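Local coordinates for glycoside hydrolase family 15, cellulose signaling associated protein envoy (Hypocrea jecorina, PDB 4WUJ), which is a fungal LOV-domain blue-light photoreceptor that carries flavin mononucleotide and takes part in a pathway integrating light with oxidative stress, at residues 133-136 against 137-141; 45-48 against 49-53; 15-18 against 19-23; 63-67 against 68-72; 32-35 against 36-40. All blocks are in the same frame, centred on the assembly; numbering follows the deposited sequence.

Contact 1 of 5, residues 133-136 against 137-141. With FMN (flavin mononucleotide), chain I.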
loop_
_atom_site.group_PDB
_atom_site.type_symbol
_atom_site.label_atom_id
_atom_site.label_comp_id
_atom_site.label_asym_id
_atom_site.label_seq_id
_atom_site.Cartn_x
_atom_site.Cartn_y
_atom_site.Cartn_z
ATOM N N ASP C 133 2.281 14.804 -13.993
ATOM C CA ASP C 133 3.543 14.589 -13.279
ATOM C C ASP C 133 4.636 15.417 -13.939
ATOM O O ASP C 133 4.436 15.939 -15.047
ATOM C CB ASP C 133 3.936 13.102 -13.320
ATOM C CG ASP C 133 3.526 12.341 -12.059
ATOM O OD1 ASP C 133 2.496 12.716 -11.432
ATOM O OD2 ASP C 133 4.245 11.368 -11.699
ATOM N N PRO C 134 5.803 15.529 -13.274
ATOM C CA PRO C 134 6.948 16.205 -13.906
ATOM C C PRO C 134 7.111 15.776 -15.371
ATOM O O PRO C 134 7.808 16.439 -16.159
ATOM C CB PRO C 134 8.145 15.737 -13.061
ATOM C CG PRO C 134 7.572 15.429 -11.706
ATOM C CD PRO C 134 6.125 15.015 -11.925
ATOM N N SER C 135 6.462 14.662 -15.715
ATOM C CA SER C 135 6.399 14.145 -17.083
ATOM C C SER C 135 5.512 14.958 -18.048
ATOM O O SER C 135 5.821 15.076 -19.252
ATOM C CB SER C 135 5.913 12.683 -17.033
ATOM O OG SER C 135 4.924 12.484 -16.016
ATOM N N GLY C 136 4.418 15.517 -17.531
ATOM C CA GLY C 136 3.416 16.150 -18.378
ATOM C C GLY C 136 2.317 15.142 -18.674
ATOM O O GLY C 136 1.341 15.425 -19.388
ATOM N N HIS C 137 2.498 13.957 -18.090
ATOM C CA HIS C 137 1.609 12.826 -18.260
ATOM C C HIS C 137 0.562 12.798 -17.161
ATOM O O HIS C 137 0.871 13.010 -15.992
ATOM C CB HIS C 137 2.420 11.531 -18.188
ATOM C CG HIS C 137 3.234 11.259 -19.408
ATOM N ND1 HIS C 137 3.695 10.000 -19.723
ATOM C CD2 HIS C 137 3.668 12.079 -20.394
ATOM C CE1 HIS C 137 4.379 10.056 -20.852
ATOM N NE2 HIS C 137 4.373 11.304 -21.285
ATOM N N HIS C 138 -0.675 12.527 -17.555
ATOM C CA HIS C 138 -1.785 12.337 -16.631
ATOM C C HIS C 138 -1.915 10.861 -16.276
ATOM O O HIS C 138 -1.794 9.999 -17.132
ATOM C CB HIS C 138 -3.074 12.801 -17.294
ATOM C CG HIS C 138 -3.299 14.280 -17.222
ATOM N ND1 HIS C 138 -4.165 14.851 -16.315
ATOM C CD2 HIS C 138 -2.774 15.306 -17.940
ATOM C CE1 HIS C 138 -4.165 16.163 -16.469
ATOM N NE2 HIS C 138 -3.330 16.465 -17.451
ATOM N N PHE C 139 -2.160 10.570 -15.009
ATOM C CA PHE C 139 -2.340 9.192 -14.555
ATOM C C PHE C 139 -3.720 8.995 -13.929
ATOM O O PHE C 139 -4.417 9.939 -13.578
ATOM C CB PHE C 139 -1.245 8.792 -13.546
ATOM C CG PHE C 139 0.128 8.715 -14.151
ATOM C CD1 PHE C 139 0.812 9.872 -14.494
ATOM C CD2 PHE C 139 0.739 7.485 -14.371
ATOM C CE1 PHE C 139 2.086 9.797 -15.055
ATOM C CE2 PHE C 139 1.997 7.401 -14.943
ATOM C CZ PHE C 139 2.677 8.557 -15.275
ATOM N N ALA C 140 -4.087 7.737 -13.796
ATOM C CA ALA C 140 -5.310 7.361 -13.157
ATOM C C ALA C 140 -4.923 6.279 -12.185
ATOM O O ALA C 140 -4.106 5.403 -12.509
ATOM C CB ALA C 140 -6.321 6.832 -14.176
ATOM N N VAL C 141 -5.484 6.375 -10.987
ATOM C CA VAL C 141 -5.318 5.374 -9.951
ATOM C C VAL C 141 -6.614 4.654 -9.820
ATOM O O VAL C 141 -7.645 5.283 -9.602
ATOM C CB VAL C 141 -5.067 6.006 -8.564
ATOM C CG1 VAL C 141 -4.937 4.889 -7.516
ATOM C CG2 VAL C 141 -3.878 6.898 -8.612
HETATM N N1 FMN I . -12.129 -2.053 -15.483
HETATM C C2 FMN I . -12.522 -3.191 -14.811
HETATM O O2 FMN I . -13.402 -3.914 -15.274
HETATM N N3 FMN I . -11.909 -3.536 -13.608
HETATM C C4 FMN I . -10.922 -2.755 -13.057
HETATM O O4 FMN I . -10.398 -3.108 -12.005
HETATM C C4A FMN I . -10.513 -1.595 -13.730
HETATM N N5 FMN I . -9.504 -0.794 -13.212
HETATM C C5A FMN I . -9.123 0.343 -13.866
HETATM C C6 FMN I . -8.129 1.119 -13.302
HETATM C C7 FMN I . -7.690 2.263 -13.946
HETATM C C7M FMN I . -6.619 3.076 -13.288
HETATM C C8 FMN I . -8.275 2.636 -15.178
HETATM C C8M FMN I . -7.806 3.883 -15.886
HETATM C C9 FMN I . -9.295 1.851 -15.731
HETATM C C9A FMN I . -9.723 0.698 -15.082
HETATM N N10 FMN I . -10.729 -0.114 -15.617
HETATM C C10 FMN I . -11.122 -1.255 -14.944
HETATM C "C1'" FMN I . -11.489 0.201 -16.888
HETATM C "C2'" FMN I . -10.889 -0.187 -18.220
HETATM O "O2'" FMN I . -9.485 -0.108 -18.127
HETATM C "C3'" FMN I . -11.510 0.728 -19.314
HETATM O "O3'" FMN I . -11.282 2.101 -19.013
HETATM C "C4'" FMN I . -13.033 0.482 -19.433
HETATM O "O4'" FMN I . -13.232 -0.836 -19.896
HETATM C "C5'" FMN I . -13.754 1.505 -20.329
HETATM O "O5'" FMN I . -13.075 1.641 -21.564
HETATM P P FMN I . -13.409 0.686 -22.797
HETATM O O1P FMN I . -12.408 1.064 -23.877
HETATM O O2P FMN I . -13.281 -0.775 -22.531
HETATM O O3P FMN I . -14.799 0.966 -23.265
#

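Contact 2 of 5, residues 45-48 against 49-53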
loop_
_atom_site.group_PDB
_atom_site.type_symbol
_atom_site.label_atom_id
_atom_site.label_comp_id
_atom_site.label_asym_id
_atom_site.label_seq_id
_atom_site.Cartn_x
_atom_site.Cartn_y
_atom_site.Cartn_z
ATOM N N ILE C 45 -2.688 7.428 -18.571
ATOM C CA ILE C 45 -3.698 7.649 -19.599
ATOM C C ILE C 45 -3.265 8.615 -20.768
ATOM O O ILE C 45 -4.000 8.777 -21.739
ATOM C CB ILE C 45 -5.024 8.082 -18.974
ATOM C CG1 ILE C 45 -4.876 9.450 -18.343
ATOM C CG2 ILE C 45 -5.509 7.036 -17.896
ATOM C CD1 ILE C 45 -6.169 10.196 -18.295
ATOM N N SER C 46 -2.078 9.210 -20.668
ATOM C CA SER C 46 -1.398 9.871 -21.805
ATOM C C SER C 46 -0.678 8.921 -22.784
ATOM O O SER C 46 -0.210 9.348 -23.821
ATOM C CB SER C 46 -0.358 10.857 -21.274
ATOM O OG SER C 46 -1.004 11.842 -20.481
ATOM N N LEU C 47 -0.570 7.642 -22.445
ATOM C CA LEU C 47 0.025 6.669 -23.338
ATOM C C LEU C 47 -1.078 5.875 -23.985
ATOM O O LEU C 47 -2.169 5.767 -23.439
ATOM C CB LEU C 47 0.992 5.737 -22.587
ATOM C CG LEU C 47 2.213 6.421 -21.973
ATOM C CD1 LEU C 47 3.119 5.401 -21.259
ATOM C CD2 LEU C 47 3.003 7.197 -23.072
ATOM N N PRO C 48 -0.803 5.331 -25.160
ATOM C CA PRO C 48 -1.825 4.633 -25.947
ATOM C C PRO C 48 -2.551 3.507 -25.177
ATOM O O PRO C 48 -1.936 2.565 -24.677
ATOM C CB PRO C 48 -1.021 4.077 -27.132
ATOM C CG PRO C 48 0.105 5.082 -27.336
ATOM C CD PRO C 48 0.433 5.603 -25.938
ATOM N N ASP C 49 -3.874 3.636 -25.111
ATOM C CA ASP C 49 -4.752 2.663 -24.449
ATOM C C ASP C 49 -4.480 2.489 -22.931
ATOM O O ASP C 49 -4.630 1.392 -22.403
ATOM C CB ASP C 49 -4.675 1.299 -25.169
ATOM C CG ASP C 49 -5.935 0.482 -24.991
ATOM O OD1 ASP C 49 -7.021 1.085 -24.790
ATOM O OD2 ASP C 49 -5.849 -0.760 -25.047
ATOM N N ALA C 50 -4.070 3.569 -22.275
ATOM C CA ALA C 50 -4.017 3.654 -20.817
ATOM C C ALA C 50 -3.335 2.469 -20.137
ATOM O O ALA C 50 -3.947 1.818 -19.284
ATOM C CB ALA C 50 -5.482 3.807 -20.256
ATOM N N PRO C 51 -2.076 2.203 -20.484
ATOM C CA PRO C 51 -1.444 0.998 -19.931
ATOM C C PRO C 51 -1.194 1.048 -18.418
ATOM O O PRO C 51 -0.927 2.093 -17.800
ATOM C CB PRO C 51 -0.107 0.923 -20.697
ATOM C CG PRO C 51 0.235 2.365 -20.952
ATOM C CD PRO C 51 -1.100 3.065 -21.186
ATOM N N ILE C 52 -1.313 -0.105 -17.812
ATOM C CA ILE C 52 -0.850 -0.275 -16.426
ATOM C C ILE C 52 0.675 -0.074 -16.349
ATOM O O ILE C 52 1.428 -0.713 -17.094
ATOM C CB ILE C 52 -1.186 -1.661 -15.890
ATOM C CG1 ILE C 52 -2.684 -1.845 -15.782
ATOM C CG2 ILE C 52 -0.560 -1.890 -14.487
ATOM C CD1 ILE C 52 -3.057 -3.314 -15.736
ATOM N N VAL C 53 1.109 0.837 -15.476
ATOM C CA VAL C 53 2.533 1.036 -15.234
ATOM C C VAL C 53 2.940 0.550 -13.845
ATOM O O VAL C 53 4.129 0.451 -13.544
ATOM C CB VAL C 53 2.965 2.499 -15.442
ATOM C CG1 VAL C 53 2.721 2.903 -16.879
ATOM C CG2 VAL C 53 2.246 3.429 -14.537
#

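Contact 3 of 5, residues 15-18 against 19-23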
loop_
_atom_site.group_PDB
_atom_site.type_symbol
_atom_site.label_atom_id
_atom_site.label_comp_id
_atom_site.label_asym_id
_atom_site.label_seq_id
_atom_site.Cartn_x
_atom_site.Cartn_y
_atom_site.Cartn_z
ATOM N N MET C 15 2.519 5.870 -2.275
ATOM C CA MET C 15 1.826 6.278 -1.087
ATOM C C MET C 15 1.758 7.813 -1.066
ATOM O O MET C 15 0.754 8.376 -0.605
ATOM C CB MET C 15 2.430 5.600 0.154
ATOM C CG MET C 15 2.692 4.041 -0.058
ATOM S SD MET C 15 1.397 2.842 0.440
ATOM C CE MET C 15 2.195 1.959 1.777
ATOM N N GLY C 16 2.756 8.494 -1.637
ATOM C CA GLY C 16 2.646 9.938 -1.835
ATOM C C GLY C 16 1.501 10.328 -2.815
ATOM O O GLY C 16 0.845 11.377 -2.690
ATOM N N ILE C 17 1.297 9.479 -3.818
ATOM C CA ILE C 17 0.134 9.556 -4.704
ATOM C C ILE C 17 -1.178 9.407 -3.918
ATOM O O ILE C 17 -2.075 10.239 -4.038
ATOM C CB ILE C 17 0.252 8.477 -5.787
ATOM C CG1 ILE C 17 1.208 8.972 -6.872
ATOM C CG2 ILE C 17 -1.090 8.085 -6.344
ATOM C CD1 ILE C 17 1.501 7.966 -7.917
ATOM N N LEU C 18 -1.282 8.357 -3.114
ATOM C CA LEU C 18 -2.476 8.138 -2.283
ATOM C C LEU C 18 -2.730 9.274 -1.301
ATOM O O LEU C 18 -3.838 9.715 -1.094
ATOM C CB LEU C 18 -2.338 6.838 -1.493
ATOM C CG LEU C 18 -2.388 5.613 -2.388
ATOM C CD1 LEU C 18 -2.104 4.386 -1.603
ATOM C CD2 LEU C 18 -3.749 5.491 -3.098
ATOM N N LEU C 19 -1.692 9.757 -0.677
ATOM C CA LEU C 19 -1.889 10.820 0.256
ATOM C C LEU C 19 -2.462 12.066 -0.427
ATOM O O LEU C 19 -3.363 12.703 0.109
ATOM C CB LEU C 19 -0.579 11.132 0.941
ATOM C CG LEU C 19 -0.695 11.953 2.210
ATOM C CD1 LEU C 19 -1.750 11.364 3.163
ATOM C CD2 LEU C 19 0.696 12.025 2.860
ATOM N N ARG C 20 -1.937 12.437 -1.593
ATOM C CA ARG C 20 -2.457 13.613 -2.300
ATOM C C ARG C 20 -3.951 13.420 -2.595
ATOM O O ARG C 20 -4.786 14.340 -2.427
ATOM C CB ARG C 20 -1.693 13.834 -3.597
ATOM C CG ARG C 20 -0.755 15.018 -3.574
ATOM C CD ARG C 20 0.403 14.829 -4.551
ATOM N NE ARG C 20 -0.032 14.415 -5.888
ATOM C CZ ARG C 20 0.706 13.676 -6.714
ATOM N NH1 ARG C 20 1.923 13.264 -6.345
ATOM N NH2 ARG C 20 0.232 13.352 -7.911
ATOM N N ILE C 21 -4.267 12.204 -3.023
ATOM C CA ILE C 21 -5.636 11.819 -3.292
ATOM C C ILE C 21 -6.514 11.967 -2.067
ATOM O O ILE C 21 -7.613 12.515 -2.146
ATOM C CB ILE C 21 -5.712 10.381 -3.800
ATOM C CG1 ILE C 21 -5.450 10.389 -5.312
ATOM C CG2 ILE C 21 -7.083 9.783 -3.500
ATOM C CD1 ILE C 21 -4.878 9.093 -5.857
ATOM N N ALA C 22 -6.015 11.476 -0.938
ATOM C CA ALA C 22 -6.743 11.511 0.317
ATOM C C ALA C 22 -7.196 12.928 0.645
ATOM O O ALA C 22 -8.327 13.140 1.104
ATOM C CB ALA C 22 -5.873 10.954 1.448
ATOM N N SER C 23 -6.307 13.890 0.388
ATOM C CA SER C 23 -6.540 15.284 0.732
ATOM C C SER C 23 -7.014 16.134 -0.432
ATOM O O SER C 23 -6.887 17.362 -0.397
ATOM C CB SER C 23 -5.244 15.894 1.295
ATOM O OG SER C 23 -4.951 15.393 2.600
#

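Contact 4 of 5, residues 63-67 against 68-72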
loop_
_atom_site.group_PDB
_atom_site.type_symbol
_atom_site.label_atom_id
_atom_site.label_comp_id
_atom_site.label_asym_id
_atom_site.label_seq_id
_atom_site.Cartn_x
_atom_site.Cartn_y
_atom_site.Cartn_z
ATOM N N THR C 63 -6.459 -10.743 -8.226
ATOM C CA THR C 63 -6.812 -11.181 -9.590
ATOM C C THR C 63 -6.170 -12.503 -9.985
ATOM O O THR C 63 -6.613 -13.146 -10.927
ATOM C CB THR C 63 -6.432 -10.140 -10.656
ATOM O OG1 THR C 63 -5.004 -10.015 -10.746
ATOM C CG2 THR C 63 -7.074 -8.812 -10.342
ATOM N N GLY C 64 -5.114 -12.901 -9.287
ATOM C CA GLY C 64 -4.372 -14.097 -9.656
ATOM C C GLY C 64 -3.355 -13.949 -10.780
ATOM O O GLY C 64 -2.615 -14.900 -11.068
ATOM N N TYR C 65 -3.289 -12.790 -11.441
ATOM C CA TYR C 65 -2.228 -12.600 -12.444
ATOM C C TYR C 65 -0.878 -12.256 -11.811
ATOM O O TYR C 65 -0.771 -12.004 -10.591
ATOM C CB TYR C 65 -2.597 -11.522 -13.465
ATOM C CG TYR C 65 -3.836 -11.828 -14.264
ATOM C CD1 TYR C 65 -5.084 -11.430 -13.801
ATOM C CD2 TYR C 65 -3.765 -12.509 -15.474
ATOM C CE1 TYR C 65 -6.230 -11.704 -14.509
ATOM C CE2 TYR C 65 -4.903 -12.774 -16.203
ATOM C CZ TYR C 65 -6.139 -12.376 -15.700
ATOM O OH TYR C 65 -7.311 -12.623 -16.370
ATOM N N SER C 66 0.149 -12.250 -12.654
ATOM C CA SER C 66 1.482 -11.830 -12.261
ATOM C C SER C 66 1.864 -10.599 -13.087
ATOM O O SER C 66 1.205 -10.267 -14.078
ATOM C CB SER C 66 2.491 -12.942 -12.539
ATOM O OG SER C 66 2.686 -13.078 -13.943
ATOM N N ALA C 67 2.942 -9.937 -12.693
ATOM C CA ALA C 67 3.261 -8.637 -13.243
ATOM C C ALA C 67 3.415 -8.679 -14.741
ATOM O O ALA C 67 2.867 -7.828 -15.426
ATOM C CB ALA C 67 4.502 -8.102 -12.612
ATOM N N PRO C 68 4.172 -9.663 -15.260
ATOM C CA PRO C 68 4.515 -9.669 -16.689
ATOM C C PRO C 68 3.327 -10.044 -17.564
ATOM O O PRO C 68 3.345 -9.796 -18.761
ATOM C CB PRO C 68 5.615 -10.747 -16.792
ATOM C CG PRO C 68 5.990 -11.092 -15.330
ATOM C CD PRO C 68 4.755 -10.818 -14.552
ATOM N N GLU C 69 2.322 -10.660 -16.965
ATOM C CA GLU C 69 1.064 -10.952 -17.639
ATOM C C GLU C 69 0.199 -9.678 -17.886
ATOM O O GLU C 69 -0.532 -9.622 -18.872
ATOM C CB GLU C 69 0.256 -11.993 -16.819
ATOM C CG GLU C 69 0.973 -13.334 -16.532
ATOM C CD GLU C 69 0.105 -14.381 -15.774
ATOM O OE1 GLU C 69 -0.725 -14.053 -14.897
ATOM O OE2 GLU C 69 0.265 -15.580 -16.060
ATOM N N ILE C 70 0.298 -8.668 -17.010
ATOM C CA ILE C 70 -0.616 -7.524 -17.032
ATOM C C ILE C 70 0.047 -6.139 -17.276
ATOM O O ILE C 70 -0.576 -5.200 -17.769
ATOM C CB ILE C 70 -1.479 -7.510 -15.775
ATOM C CG1 ILE C 70 -0.635 -7.307 -14.518
ATOM C CG2 ILE C 70 -2.264 -8.811 -15.672
ATOM C CD1 ILE C 70 -0.418 -5.870 -14.147
ATOM N N MET C 71 1.320 -6.010 -16.985
ATOM C CA MET C 71 1.984 -4.738 -17.205
ATOM C C MET C 71 1.930 -4.267 -18.653
ATOM O O MET C 71 2.154 -5.041 -19.571
ATOM C CB MET C 71 3.458 -4.835 -16.806
ATOM C CG MET C 71 3.987 -3.555 -16.197
ATOM S SD MET C 71 3.343 -3.221 -14.546
ATOM C CE MET C 71 4.941 -2.840 -13.842
ATOM N N GLY C 72 1.679 -2.971 -18.838
ATOM C CA GLY C 72 1.595 -2.388 -20.165
ATOM C C GLY C 72 0.223 -2.591 -20.793
ATOM O O GLY C 72 -0.042 -2.069 -21.850
#

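Contact 5 of 5, residues 32-35 against 36-40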
loop_
_atom_site.group_PDB
_atom_site.type_symbol
_atom_site.label_atom_id
_atom_site.label_comp_id
_atom_site.label_asym_id
_atom_site.label_seq_id
_atom_site.Cartn_x
_atom_site.Cartn_y
_atom_site.Cartn_z
ATOM N N GLY C 32 -12.579 5.798 2.332
ATOM C CA GLY C 32 -12.584 5.141 3.628
ATOM C C GLY C 32 -11.158 4.698 3.976
ATOM O O GLY C 32 -10.182 5.216 3.409
ATOM N N PRO C 33 -11.023 3.743 4.900
ATOM C CA PRO C 33 -9.646 3.334 5.228
ATOM C C PRO C 33 -8.956 2.525 4.099
ATOM O O PRO C 33 -9.599 1.711 3.445
ATOM C CB PRO C 33 -9.829 2.488 6.500
ATOM C CG PRO C 33 -11.221 1.960 6.437
ATOM C CD PRO C 33 -12.031 3.034 5.710
ATOM N N LEU C 34 -7.668 2.773 3.873
ATOM C CA LEU C 34 -6.848 1.915 3.014
ATOM C C LEU C 34 -5.681 1.287 3.790
ATOM O O LEU C 34 -4.985 1.994 4.529
ATOM C CB LEU C 34 -6.222 2.731 1.863
ATOM C CG LEU C 34 -7.033 3.413 0.754
ATOM C CD1 LEU C 34 -6.247 3.374 -0.596
ATOM C CD2 LEU C 34 -8.350 2.774 0.582
ATOM N N ASP C 35 -5.409 0.002 3.570
ATOM C CA ASP C 35 -4.143 -0.587 4.050
ATOM C C ASP C 35 -3.219 -1.126 2.874
ATOM O O ASP C 35 -3.557 -0.968 1.687
ATOM C CB ASP C 35 -4.426 -1.615 5.156
ATOM C CG ASP C 35 -4.960 -2.939 4.631
ATOM O OD1 ASP C 35 -4.993 -3.161 3.395
ATOM O OD2 ASP C 35 -5.377 -3.776 5.472
ATOM N N CYS C 36 -2.062 -1.728 3.188
ATOM C CA CYS C 36 -1.061 -2.047 2.135
ATOM C C CYS C 36 -1.361 -3.267 1.327
ATOM O O CYS C 36 -0.603 -3.646 0.418
ATOM C CB CYS C 36 0.330 -2.225 2.769
ATOM S SG CYS C 36 0.814 -0.782 3.543
ATOM N N SER C 37 -2.446 -3.906 1.687
ATOM C CA SER C 37 -2.975 -5.021 0.917
ATOM C C SER C 37 -3.950 -4.564 -0.214
ATOM O O SER C 37 -4.426 -5.400 -0.990
ATOM C CB SER C 37 -3.761 -5.949 1.891
ATOM O OG SER C 37 -2.921 -6.968 2.391
ATOM N N VAL C 38 -4.336 -3.283 -0.223
ATOM C CA VAL C 38 -5.335 -2.797 -1.175
ATOM C C VAL C 38 -4.920 -3.170 -2.613
ATOM O O VAL C 38 -3.750 -3.136 -2.955
ATOM C CB VAL C 38 -5.561 -1.255 -1.085
ATOM C CG1 VAL C 38 -4.363 -0.487 -1.554
ATOM C CG2 VAL C 38 -6.761 -0.830 -1.940
ATOM N N SER C 39 -5.874 -3.601 -3.431
ATOM C CA SER C 39 -5.581 -3.840 -4.835
ATOM C C SER C 39 -5.589 -2.501 -5.591
ATOM O O SER C 39 -6.549 -1.711 -5.507
ATOM C CB SER C 39 -6.547 -4.828 -5.424
ATOM O OG SER C 39 -6.574 -4.723 -6.823
ATOM N N LEU C 40 -4.495 -2.217 -6.281
ATOM C CA LEU C 40 -4.285 -0.890 -6.857
ATOM C C LEU C 40 -3.585 -1.001 -8.184
ATOM O O LEU C 40 -2.653 -1.798 -8.327
ATOM C CB LEU C 40 -3.445 -0.023 -5.942
ATOM C CG LEU C 40 -3.122 1.393 -6.412
ATOM C CD1 LEU C 40 -3.024 2.345 -5.221
ATOM C CD2 LEU C 40 -1.845 1.430 -7.242
#

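Contact 1 of 5, residues 133-136 against 137-141
Ser135 folds back against His137: its CB approaches the imidazole obliquely, 4.2 Å from the centroid, in an off-centre CH-pi contact, while its OG comes 3.4 Å from His137 CB. The hydroxyl reaches that carbon because Ser135 OG is tucked between the backbone N and the carbonyl carbon (chi1 37°). Ser135 OG also meets the rim of the Phe139 ring, near its plane and 4.0 Å from CE1. The same ring carbon, Phe139 CE1, is approached obliquely by Asp133 CB at 4.2 Å; the two side chains cross at about a right angle, with carboxylate and ring planes 41° apart. Residues 133-136 make a type I beta turn within the connection between antiparallel strands 120-129 and 139-144 of the PAS sheet, and just outside it Asp133 N donates to His137 O at 3.0 Å, fairly straight at 159°, tying together the two ends of the loop. Gly136 has the positive phi at which a CB would press on the preceding carbonyl oxygen. With CG beside its backbone N, the His137 ring sets an edge against Gly136 C, and its ND1 is hydrogen-bonded to Asp44 OD2. Beyond the turn the strand runs to the chromophore: Ala140 CB touches the flavin methyl C8M of FMN at 3.7 Å.

Contact 2 of 5, residues 45-48 against 49-53
Ala50 N donates to Leu47 O at 3.1 Å, with an angle of 149° at the hydrogen, and so closes a type II beta turn whose corners are Pro48 and Asp49. The donor is tilted from the plane of the Leu47 carbonyl instead of lying in it. Proline suits the first corner, and Asp49 accepts the positive phi that the second one requires. Past the turn, Pro51 folds back on Leu47: its ring carbons CD and CG lie 3.7 Å and 3.8 Å from Leu47 CB, and the two side chains cross at about a right angle. In the PAS fold this loop joins the neighbouring antiparallel strands 39-44 and 52-55 beside the flavin. Asp49 CG stands opposite the backbone N (chi1 -154°), which carries the carboxylate away from the turn to a salt bridge between OD2 and Arg76 NH1, while Asp49 O receives a hydrogen bond from Asn74 ND2; both partners bind FMN. On another side of the loop, the gamma-methyl branch of Ile45 meets a methyl, CG2 to Ala50 CB at 4.0 Å, and the Ile45 side chain also comes within about 4 Å of the bound FMN at the nearest atoms.

Contact 3 of 5, residues 15-18 against 19-23
Met15 and Leu19 are joined by one of four successive i to i+4 bonds that link residues 15-18 to 19-22 in alpha-helix 14-22, which precedes the first strand of the PAS sheet and packs against that sheet and the second subunit, consistent with the N-terminal cap helices of other LOV proteins. Leu19 N reaches Met15 O at 2.8 Å and Ala22 N reaches Leu18 O at 2.8 Å, the latter nearly along the C=O axis. Between them, Ile21 N lies 3.1 Å from Ile17 O, while Arg20 N, 3.2 Å from Gly16 O, stands 38° above the carbonyl plane. The apolar contact is made by Ile17 and Ile21, one turn apart, which lie side by side and point the same way, Ile17 CG2 touching Ile21 CD1 at 3.9 Å. Both lean on Val141 of strand 139-144, and Ile17 also on Leu42, so this stripe faces the sheet. Met15 and Leu18 instead pack on Leu18 and Met15 of the second subunit, and Leu19 on its Ala22. The polar side chain is Arg20: a bend at chi3 (49°) folds the chain back, so that one face of its guanidinium lies over Ile17 CA, and the group also makes a cation-pi contact with Trp131. At the bend itself, Arg20 CD passes 3.9 Å from Gly16 O.

Contact 4 of 5, residues 63-67 against 68-72
Tyr65 meets two residues of the following helical turn. Its CB lies 3.5 Å from Ile70 CG2, a methyl that approaches the ring obliquely, while Glu69 OE1 comes to the ring edge, 3.5 Å from Tyr65 CD2, with carboxylate and ring planes 70° apart. The aromatic ring also makes an edge-to-face contact with Phe77. Next along the chain, Ser66 N donates to Glu69 OE1 at 3.0 Å, meeting the oxygen from above the carboxylate plane, 43° out of it. Ser66 is the N-cap of helix 67-70, and this bond is one half of a capping box; the other half is absent, since Ser66 OG makes no capping bond and instead sits 3.1 Å from Glu69 CG, close to Pro68 CD. Such short helices between helix 57-63 and the loop holding Asn74 and Arg76 belong to the PAS architecture of LOV domains. The Glu69 chain runs extended beyond CG, bringing OE1 back to the cap while OE2 forms a salt bridge with Lys116. An alanine here would lose both bonds, and is likely to leave the Ser66 amide and the Lys116 charge without their mates. Ser66 O receives weak bonds from Glu69 N and Ile70 N. Ala67 O is gripped twice, by Ile70 N at 3.1 Å from well above its carbonyl plane and by Met71 N at 2.9 Å almost straight on. Across the peptide bond, Ala67 CB lies 3.3 Å from Pro68 CD, a closeness that largely follows from the covalent geometry ahead of a proline.

Contact 5 of 5, residues 32-35 against 36-40
The carboxylate of Asp35 is met over its plane by the backbone of Ser37: Ser37 N donates to Asp35 OD1 at 3.2 Å, from 54° above the flat group. Ser37 CB stands close to the same oxygen, 3.4 Å from Asp35 OD1. The other oxygen, Asp35 OD2, is hydrogen-bonded to Ser10 OG of the second subunit, with a weaker bond to Ser8 OG of that subunit. Asp35 CG lies between its backbone N and carbonyl carbon (chi1 76°), which holds OD1 over the peptide that follows and makes this an Asx turn. It coincides with a type I beta turn from Asp35 to Val38, in which Val38 N donates to Asp35 O at 3.1 Å with the hydrogen well aligned (164°), although the donor rises above the carbonyl plane. Val38 CB and CG1 both pack near that acceptor, CG1 at 3.4 Å from Asp35 O. The turn delivers the chain into strand 39-44 of the PAS sheet. Leu34 and Val38 flank it loosely, Leu34 CD1 lying 4.4 Å from Val38 CG1, and both side chains touch Leu143 of strand 139-144. Shortening Asp35 to an alanine removes the carboxylate and would probably leave the Ser37 amide and Ser10 of the second subunit without this acceptor, with the beta turn then held by the Val38 amide bond alone among those described. One buried carboxylate serves both the turn, through OD1, and the subunit contact, through OD2, so the two are probably linked, and the hydrogen bonds would probably help the group keep its negative charge.

In the fold
Contact 5 is buried and contact 3 partly so, and both touch the second subunit; contacts 1, 2 and 4 lie at the surface. Contacts 1, 2 and 5 all reach the same antiparallel sheet. Contacts 3 and 5 meet where Met15 CE packs on Cys36 SG, and contact 3 reaches contact 1 through Val141. Contact 2 touches contact 1 through Ser46 and His138, and contact 4 through the backbone bond between Ile52 and Gly72. The chemistry follows place: regular helical bonds and aliphatic packing in contact 3, a carboxylate shared between subunits in contact 5, turn bonds at the loops of contacts 1 and 2, and a glutamate at the helix start in contact 4.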